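Local coordinates for dual specificity protein phosphatase 18 (Homo sapiens, PDB 2ESB) that removes phosphate from phosphotyrosine and, less readily, phosphothreonine in MAP-kinase-derived peptides, acting as a dual-specificity phosphatase, at residues N44-N58 against G98-S111. Numbering follows the deposited sequence.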
ATOM      1  N   ASN A  44     -16.987  -7.779  -1.196  1.00 19.03           N
ATOM      2  CA  ASN A  44     -16.018  -7.284  -2.161  1.00 13.29           C
ATOM      3  C   ASN A  44     -15.154  -8.445  -2.638  1.00 20.12           C
ATOM      4  O   ASN A  44     -14.128  -8.250  -3.291  1.00 16.85           O
ATOM      5  CB  ASN A  44     -15.151  -6.194  -1.531  1.00 17.10           C
ATOM      6  CG  ASN A  44     -15.895  -4.887  -1.375  1.00 20.79           C
ATOM      7  OD1 ASN A  44     -15.995  -4.108  -2.315  1.00 18.59           O
ATOM      8  ND2 ASN A  44     -16.442  -4.652  -0.189  1.00 15.35           N
ATOM      9  N   GLN A  45     -15.570  -9.655  -2.285  1.00 16.97           N
ATOM     10  CA  GLN A  45     -14.859 -10.858  -2.691  1.00 20.27           C
ATOM     11  C   GLN A  45     -13.367 -10.867  -2.352  1.00 15.72           C
ATOM     12  O   GLN A  45     -12.545 -11.295  -3.161  1.00 15.51           O
ATOM     13  CB  GLN A  45     -15.050 -11.081  -4.193  1.00 24.75           C
ATOM     14  CG  GLN A  45     -16.467 -11.484  -4.568  1.00 28.60           C
ATOM     15  CD  GLN A  45     -16.653 -11.610  -6.068  1.00 36.79           C
ATOM     16  OE1 GLN A  45     -16.905 -10.624  -6.764  1.00 38.16           O
ATOM     17  NE2 GLN A  45     -16.510 -12.822  -6.575  1.00 29.70           N
ATOM     18  N   ILE A  46     -13.019 -10.403  -1.154  1.00 16.16           N
ATOM     19  CA  ILE A  46     -11.618 -10.405  -0.735  1.00 15.63           C
ATOM     20  C   ILE A  46     -11.182 -11.831  -0.353  1.00 14.04           C
ATOM     21  O   ILE A  46     -11.847 -12.495   0.445  1.00 15.47           O
ATOM     22  CB  ILE A  46     -11.393  -9.491   0.488  1.00 11.80           C
ATOM     23  CG1 ILE A  46     -11.877  -8.065   0.194  1.00 11.26           C
ATOM     24  CG2 ILE A  46      -9.912  -9.476   0.846  1.00 18.15           C
ATOM     25  CD1 ILE A  46     -11.239  -7.432  -1.029  1.00 15.77           C
ATOM     26  N   THR A  47     -10.058 -12.289  -0.896  1.00 12.88           N
ATOM     27  CA  THR A  47      -9.565 -13.640  -0.598  1.00 10.61           C
ATOM     28  C   THR A  47      -8.225 -13.636   0.106  1.00 14.24           C
ATOM     29  O   THR A  47      -7.792 -14.661   0.647  1.00 11.21           O
ATOM     30  CB  THR A  47      -9.408 -14.489  -1.882  1.00 11.61           C
ATOM     31  OG1 THR A  47      -8.513 -13.836  -2.788  1.00 12.22           O
ATOM     32  CG2 THR A  47     -10.746 -14.690  -2.558  1.00 18.29           C
ATOM     33  N   MET A  48      -7.573 -12.477   0.093  1.00 14.19           N
ATOM     34  CA  MET A  48      -6.269 -12.305   0.715  1.00 15.02           C
ATOM     35  C   MET A  48      -6.224 -10.983   1.480  1.00 12.34           C
ATOM     36  O   MET A  48      -6.572  -9.935   0.937  1.00 10.64           O
ATOM     37  CB  MET A  48      -5.172 -12.288  -0.361  1.00 11.83           C
ATOM     38  CG  MET A  48      -3.750 -12.177   0.201  1.00  8.13           C
ATOM     39  SD  MET A  48      -3.220 -13.717   0.995  1.00 12.62           S
ATOM     40  CE  MET A  48      -2.244 -13.091   2.356  1.00  9.17           C
ATOM     41  N   VAL A  49      -5.804 -11.043   2.738  1.00 10.46           N
ATOM     42  CA  VAL A  49      -5.690  -9.851   3.569  1.00  9.07           C
ATOM     43  C   VAL A  49      -4.240  -9.691   4.017  1.00 13.04           C
ATOM     44  O   VAL A  49      -3.665 -10.584   4.650  1.00 12.95           O
ATOM     45  CB  VAL A  49      -6.594  -9.940   4.823  1.00  8.96           C
ATOM     46  CG1 VAL A  49      -6.331  -8.741   5.732  1.00 13.56           C
ATOM     47  CG2 VAL A  49      -8.077  -9.968   4.407  1.00  7.25           C
ATOM     48  N   ILE A  50      -3.646  -8.555   3.672  1.00  8.33           N
ATOM     49  CA  ILE A  50      -2.265  -8.270   4.039  1.00  9.92           C
ATOM     50  C   ILE A  50      -2.258  -7.111   5.029  1.00 12.28           C
ATOM     51  O   ILE A  50      -2.538  -5.969   4.678  1.00 13.09           O
ATOM     52  CB  ILE A  50      -1.416  -7.898   2.809  1.00 10.50           C
ATOM     53  CG1 ILE A  50      -1.463  -9.039   1.781  1.00 12.82           C
ATOM     54  CG2 ILE A  50       0.022  -7.655   3.246  1.00  8.75           C
ATOM     55  CD1 ILE A  50      -0.587  -8.819   0.531  1.00 12.52           C
ATOM     56  N   ASN A  51      -1.946  -7.436   6.274  1.00 10.96           N
ATOM     57  CA  ASN A  51      -1.924  -6.491   7.377  1.00 12.88           C
ATOM     58  C   ASN A  51      -0.525  -5.903   7.484  1.00 14.23           C
ATOM     59  O   ASN A  51       0.415  -6.564   7.929  1.00 13.43           O
ATOM     60  CB  ASN A  51      -2.345  -7.252   8.649  1.00 11.71           C
ATOM     61  CG  ASN A  51      -2.279  -6.415   9.920  1.00 11.73           C
ATOM     62  OD1 ASN A  51      -1.725  -5.317   9.954  1.00 11.42           O
ATOM     63  ND2 ASN A  51      -2.832  -6.965  10.990  1.00 13.20           N
ATOM     64  N   VAL A  52      -0.387  -4.649   7.062  1.00 15.05           N
ATOM     65  CA  VAL A  52       0.903  -3.985   7.105  1.00 12.04           C
ATOM     66  C   VAL A  52       1.038  -3.174   8.396  1.00 12.62           C
ATOM     67  O   VAL A  52       1.013  -1.946   8.386  1.00 15.42           O
ATOM     68  CB  VAL A  52       1.093  -3.056   5.871  1.00 14.19           C
ATOM     69  CG1 VAL A  52       2.558  -2.707   5.713  1.00 10.29           C
ATOM     70  CG2 VAL A  52       0.576  -3.743   4.610  1.00 12.58           C
ATOM     71  N   SER A  53       1.164  -3.872   9.515  1.00 15.93           N
ATOM     72  CA  SER A  53       1.303  -3.194  10.805  1.00 16.93           C
ATOM     73  C   SER A  53       1.838  -4.159  11.845  1.00 19.95           C
ATOM     74  O   SER A  53       1.775  -5.375  11.680  1.00 14.93           O
ATOM     75  CB  SER A  53      -0.048  -2.694  11.307  1.00 14.65           C
ATOM     76  OG  SER A  53      -0.750  -3.771  11.913  1.00 13.96           O
ATOM     77  N   VAL A  54       2.342  -3.601  12.933  1.00 13.69           N
ATOM     78  CA  VAL A  54       2.844  -4.404  14.022  1.00 20.43           C
ATOM     79  C   VAL A  54       1.703  -4.599  15.009  1.00 16.53           C
ATOM     80  O   VAL A  54       1.509  -5.681  15.556  1.00 17.38           O
ATOM     81  CB  VAL A  54       3.980  -3.670  14.778  1.00 23.78           C
ATOM     82  CG1 VAL A  54       4.429  -4.489  15.973  1.00 29.79           C
ATOM     83  CG2 VAL A  54       5.150  -3.426  13.846  1.00 35.36           C
ATOM     84  N   GLU A  55       0.924  -3.539  15.182  1.00 21.11           N
ATOM     85  CA  GLU A  55      -0.126  -3.492  16.190  1.00 18.15           C
ATOM     86  C   GLU A  55      -1.564  -3.924  15.909  1.00 19.69           C
ATOM     87  O   GLU A  55      -2.292  -4.238  16.846  1.00 19.28           O
ATOM     88  CB  GLU A  55      -0.147  -2.074  16.782  1.00 20.02           C
ATOM     89  CG  GLU A  55      -0.907  -1.030  15.947  1.00 13.61           C
ATOM     90  CD  GLU A  55      -0.099  -0.453  14.786  1.00 23.42           C
ATOM     91  OE1 GLU A  55       0.969  -1.002  14.437  1.00 16.89           O
ATOM     92  OE2 GLU A  55      -0.542   0.567  14.220  1.00 22.38           O
ATOM     93  N   VAL A  56      -1.991  -3.938  14.652  1.00  9.28           N
ATOM     94  CA  VAL A  56      -3.367  -4.324  14.346  1.00 10.70           C
ATOM     95  C   VAL A  56      -3.563  -5.835  14.338  1.00 16.57           C
ATOM     96  O   VAL A  56      -2.796  -6.575  13.715  1.00 12.79           O
ATOM     97  CB  VAL A  56      -3.809  -3.751  12.972  1.00 15.16           C
ATOM     98  CG1 VAL A  56      -5.283  -4.069  12.710  1.00 13.84           C
ATOM     99  CG2 VAL A  56      -3.567  -2.244  12.944  1.00 19.05           C
ATOM    100  N   VAL A  57      -4.591  -6.291  15.044  1.00 12.59           N
ATOM    101  CA  VAL A  57      -4.902  -7.714  15.100  1.00 10.19           C
ATOM    102  C   VAL A  57      -6.053  -8.034  14.140  1.00 19.83           C
ATOM    103  O   VAL A  57      -7.059  -7.325  14.115  1.00 11.16           O
ATOM    104  CB  VAL A  57      -5.325  -8.132  16.521  1.00 11.47           C
ATOM    105  CG1 VAL A  57      -5.940  -9.544  16.482  1.00 14.29           C
ATOM    106  CG2 VAL A  57      -4.119  -8.063  17.462  1.00 13.00           C
ATOM    107  N   ASN A  58      -5.900  -9.089  13.344  1.00 14.80           N
ATOM    108  CA  ASN A  58      -6.958  -9.507  12.420  1.00 16.16           C
ATOM    109  C   ASN A  58      -7.844 -10.594  13.026  1.00 17.33           C
ATOM    110  O   ASN A  58      -7.355 -11.475  13.742  1.00 15.33           O
ATOM    111  CB  ASN A  58      -6.373 -10.123  11.137  1.00 14.06           C
ATOM    112  CG  ASN A  58      -5.807  -9.098  10.186  1.00 18.08           C
ATOM    113  OD1 ASN A  58      -4.616  -9.098   9.902  1.00 15.59           O
ATOM    114  ND2 ASN A  58      -6.671  -8.220   9.680  1.00 15.76           N
ATOM    115  N   GLY A  98      -8.171 -14.137  -7.413  1.00 14.32           N
ATOM    116  CA  GLY A  98      -8.571 -13.726  -6.083  1.00 17.16           C
ATOM    117  C   GLY A  98      -8.441 -12.220  -6.011  1.00 16.10           C
ATOM    118  O   GLY A  98      -8.136 -11.583  -7.018  1.00  9.99           O
ATOM    119  N   ARG A  99      -8.676 -11.654  -4.831  1.00 12.26           N
ATOM    120  CA  ARG A  99      -8.568 -10.211  -4.628  1.00 13.09           C
ATOM    121  C   ARG A  99      -7.868  -9.953  -3.295  1.00 13.97           C
ATOM    122  O   ARG A  99      -8.108 -10.644  -2.304  1.00 10.17           O
ATOM    123  CB  ARG A  99      -9.950  -9.556  -4.625  1.00 12.48           C
ATOM    124  CG  ARG A  99     -10.697  -9.721  -5.934  1.00 16.70           C
ATOM    125  CD  ARG A  99     -11.958  -8.869  -5.969  1.00 20.71           C
ATOM    126  NE  ARG A  99     -12.803  -9.263  -7.095  1.00 17.67           N
ATOM    127  CZ  ARG A  99     -13.873  -8.595  -7.509  1.00 29.79           C
ATOM    128  NH1 ARG A  99     -14.241  -7.480  -6.893  1.00 33.11           N
ATOM    129  NH2 ARG A  99     -14.582  -9.052  -8.537  1.00 22.69           N
ATOM    130  N   THR A 100      -7.020  -8.936  -3.276  1.00 13.27           N
ATOM    131  CA  THR A 100      -6.257  -8.620  -2.083  1.00 11.74           C
ATOM    132  C   THR A 100      -6.637  -7.307  -1.414  1.00 15.68           C
ATOM    133  O   THR A 100      -6.868  -6.302  -2.089  1.00 11.68           O
ATOM    134  CB  THR A 100      -4.747  -8.547  -2.431  1.00 12.51           C
ATOM    135  OG1 THR A 100      -4.328  -9.783  -3.032  1.00 12.67           O
ATOM    136  CG2 THR A 100      -3.913  -8.283  -1.191  1.00 14.59           C
ATOM    137  N   LEU A 101      -6.707  -7.335  -0.081  1.00 12.80           N
ATOM    138  CA  LEU A 101      -6.945  -6.137   0.710  1.00  9.86           C
ATOM    139  C   LEU A 101      -5.652  -5.855   1.459  1.00 13.16           C
ATOM    140  O   LEU A 101      -5.155  -6.702   2.224  1.00 10.46           O
ATOM    141  CB  LEU A 101      -8.066  -6.306   1.758  1.00  9.77           C
ATOM    142  CG  LEU A 101      -8.124  -5.178   2.815  1.00 16.34           C
ATOM    143  CD1 LEU A 101      -8.499  -3.829   2.158  1.00  9.32           C
ATOM    144  CD2 LEU A 101      -9.143  -5.522   3.905  1.00 12.95           C
ATOM    145  N   LEU A 102      -5.085  -4.685   1.207  1.00 10.76           N
ATOM    146  CA  LEU A 102      -3.897  -4.239   1.916  1.00  9.12           C
ATOM    147  C   LEU A 102      -4.457  -3.280   2.960  1.00 13.04           C
ATOM    148  O   LEU A 102      -5.219  -2.394   2.601  1.00 15.87           O
ATOM    149  CB  LEU A 102      -2.984  -3.414   1.008  1.00 11.38           C
ATOM    150  CG  LEU A 102      -1.881  -4.069   0.196  1.00 15.58           C
ATOM    151  CD1 LEU A 102      -1.269  -3.015  -0.735  1.00 16.13           C
ATOM    152  CD2 LEU A 102      -0.831  -4.659   1.153  1.00  9.08           C
ATOM    153  N   HIS A 103      -4.093  -3.441   4.231  1.00  9.06           N
ATOM    154  CA  HIS A 103      -4.554  -2.510   5.257  1.00 12.28           C
ATOM    155  C   HIS A 103      -3.488  -2.320   6.330  1.00 13.46           C
ATOM    156  O   HIS A 103      -2.549  -3.107   6.453  1.00 10.22           O
ATOM    157  CB  HIS A 103      -5.846  -3.005   5.923  1.00 11.56           C
ATOM    158  CG  HIS A 103      -5.630  -4.053   6.975  1.00 15.43           C
ATOM    159  ND1 HIS A 103      -5.380  -3.744   8.296  1.00 15.13           N
ATOM    160  CD2 HIS A 103      -5.646  -5.409   6.904  1.00 11.77           C
ATOM    161  CE1 HIS A 103      -5.259  -4.861   8.992  1.00  9.31           C
ATOM    162  NE2 HIS A 103      -5.417  -5.885   8.173  1.00 13.19           N
ATOM    163  N   CYS A 104      -3.620  -1.241   7.082  1.00  8.35           N
ATOM    164  CA  CYS A 104      -2.722  -0.981   8.191  1.00 12.10           C
ATOM    165  C   CYS A 104      -3.670  -0.476   9.283  1.00 12.99           C
ATOM    166  O   CYS A 104      -4.792  -0.993   9.392  1.00 14.13           O
ATOM    167  CB  CYS A 104      -1.615   0.022   7.802  1.00  7.63           C
ATOM    168  SG  CYS A 104      -2.110   1.538   6.943  1.00 13.95           S
ATOM    169  N   ALA A 105      -3.270   0.486  10.102  1.00 12.92           N
ATOM    170  CA  ALA A 105      -4.193   0.948  11.136  1.00 15.78           C
ATOM    171  C   ALA A 105      -5.197   1.944  10.561  1.00 15.50           C
ATOM    172  O   ALA A 105      -6.407   1.797  10.747  1.00 16.14           O
ATOM    173  CB  ALA A 105      -3.423   1.574  12.313  1.00 16.31           C
ATOM    174  N   ALA A 106      -4.704   2.946   9.840  1.00 13.44           N
ATOM    175  CA  ALA A 106      -5.591   3.961   9.264  1.00 12.76           C
ATOM    176  C   ALA A 106      -5.732   3.886   7.746  1.00 14.07           C
ATOM    177  O   ALA A 106      -6.544   4.598   7.173  1.00 12.93           O
ATOM    178  CB  ALA A 106      -5.091   5.353   9.652  1.00 13.16           C
ATOM    179  N   GLY A 107      -4.937   3.046   7.087  1.00 11.91           N
ATOM    180  CA  GLY A 107      -5.024   2.977   5.635  1.00 12.81           C
ATOM    181  C   GLY A 107      -4.492   4.265   5.019  1.00 11.93           C
ATOM    182  O   GLY A 107      -4.930   4.699   3.953  1.00 17.90           O
ATOM    183  N   VAL A 108      -3.531   4.876   5.703  1.00 14.42           N
ATOM    184  CA  VAL A 108      -2.961   6.136   5.246  1.00 14.28           C
ATOM    185  C   VAL A 108      -1.508   6.079   4.810  1.00 13.41           C
ATOM    186  O   VAL A 108      -1.165   6.548   3.728  1.00 12.81           O
ATOM    187  CB  VAL A 108      -3.080   7.219   6.359  1.00 13.44           C
ATOM    188  CG1 VAL A 108      -2.181   8.421   6.041  1.00 19.81           C
ATOM    189  CG2 VAL A 108      -4.543   7.664   6.486  1.00 10.51           C
ATOM    190  N   SER A 109      -0.656   5.502   5.646  1.00 13.40           N
ATOM    191  CA  SER A 109       0.776   5.462   5.351  1.00 14.42           C
ATOM    192  C   SER A 109       1.387   4.126   4.917  1.00 12.85           C
ATOM    193  O   SER A 109       1.880   3.992   3.789  1.00 14.20           O
ATOM    194  CB  SER A 109       1.546   5.985   6.572  1.00 16.42           C
ATOM    195  OG  SER A 109       2.930   6.090   6.282  1.00 20.01           O
ATOM    196  N   ARG A 110       1.374   3.150   5.818  1.00 12.62           N
ATOM    197  CA  ARG A 110       1.956   1.834   5.552  1.00 14.58           C
ATOM    198  C   ARG A 110       1.365   1.042   4.380  1.00 16.13           C
ATOM    199  O   ARG A 110       2.097   0.657   3.453  1.00 12.16           O
ATOM    200  CB  ARG A 110       1.907   0.994   6.835  1.00 13.71           C
ATOM    201  CG  ARG A 110       2.903   1.478   7.893  1.00 10.70           C
ATOM    202  CD  ARG A 110       2.694   0.789   9.234  1.00 13.32           C
ATOM    203  NE  ARG A 110       1.491   1.280   9.909  1.00 12.39           N
ATOM    204  CZ  ARG A 110       1.161   0.965  11.159  1.00 10.85           C
ATOM    205  NH1 ARG A 110       1.938   0.162  11.868  1.00 14.43           N
ATOM    206  NH2 ARG A 110       0.063   1.466  11.704  1.00 12.51           N
ATOM    207  N   SER A 111       0.060   0.779   4.400  1.00 13.39           N
ATOM    208  CA  SER A 111      -0.529   0.023   3.293  1.00 13.34           C
ATOM    209  C   SER A 111      -0.433   0.819   1.984  1.00 13.36           C
ATOM    210  O   SER A 111      -0.208   0.250   0.912  1.00 16.70           O
ATOM    211  CB  SER A 111      -1.995  -0.352   3.604  1.00 14.97           C
ATOM    212  OG  SER A 111      -2.789   0.786   3.929  1.00 16.60           O
TER
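Met48-Asn51 and Thr100-His103 pair as adjacent parallel strands, their axes 4.7 Å apart at closest approach, in a ladder that starts at Arg99 O, which accepts from Thr47 N and Met48 N, and ends with Val52 N on His103 O (2.7 Å). On one face of the sheet Ile50 CB packs beside Leu102 CD2 at 3.7 Å. On the other, Asn51 CA sits over one face of the His103 ring, offset toward its rim, in a CH-pi contact, with Val49 CG1 at the ring edge. Two bonds fix the ring's rotation: ND1 donates almost straight to Cys104 O, and NE2 accepts from Asn58 ND2 at 3.0 Å, the donor tilted from the ring plane. With CG anti to the backbone N (chi1 176°), Asn51 sends ND2 to Val56 O and Asn58 OD1, while OD1 takes the Ser53 hydroxyl on a lone pair at 2.7 Å. A leucine in place of Asn51 would probably leave Val56 O and Asn58 OD1 without this donor and Ser53 OG without its acceptor, the turn held less firmly. Arg110 grips Glu55 end-on, NH1 to OE1 at 3.0 Å and NH2 to OE2 at 2.7 Å; NE pairs with a bound buffer sulfonate, and NH1 also reaches Val71 O. Arg110 closes the HCX5R P-loop that begins at His103 and carries the predicted nucleophile Cys104; from the neighbouring loop, Glu55 probably orients this arginine for phosphate.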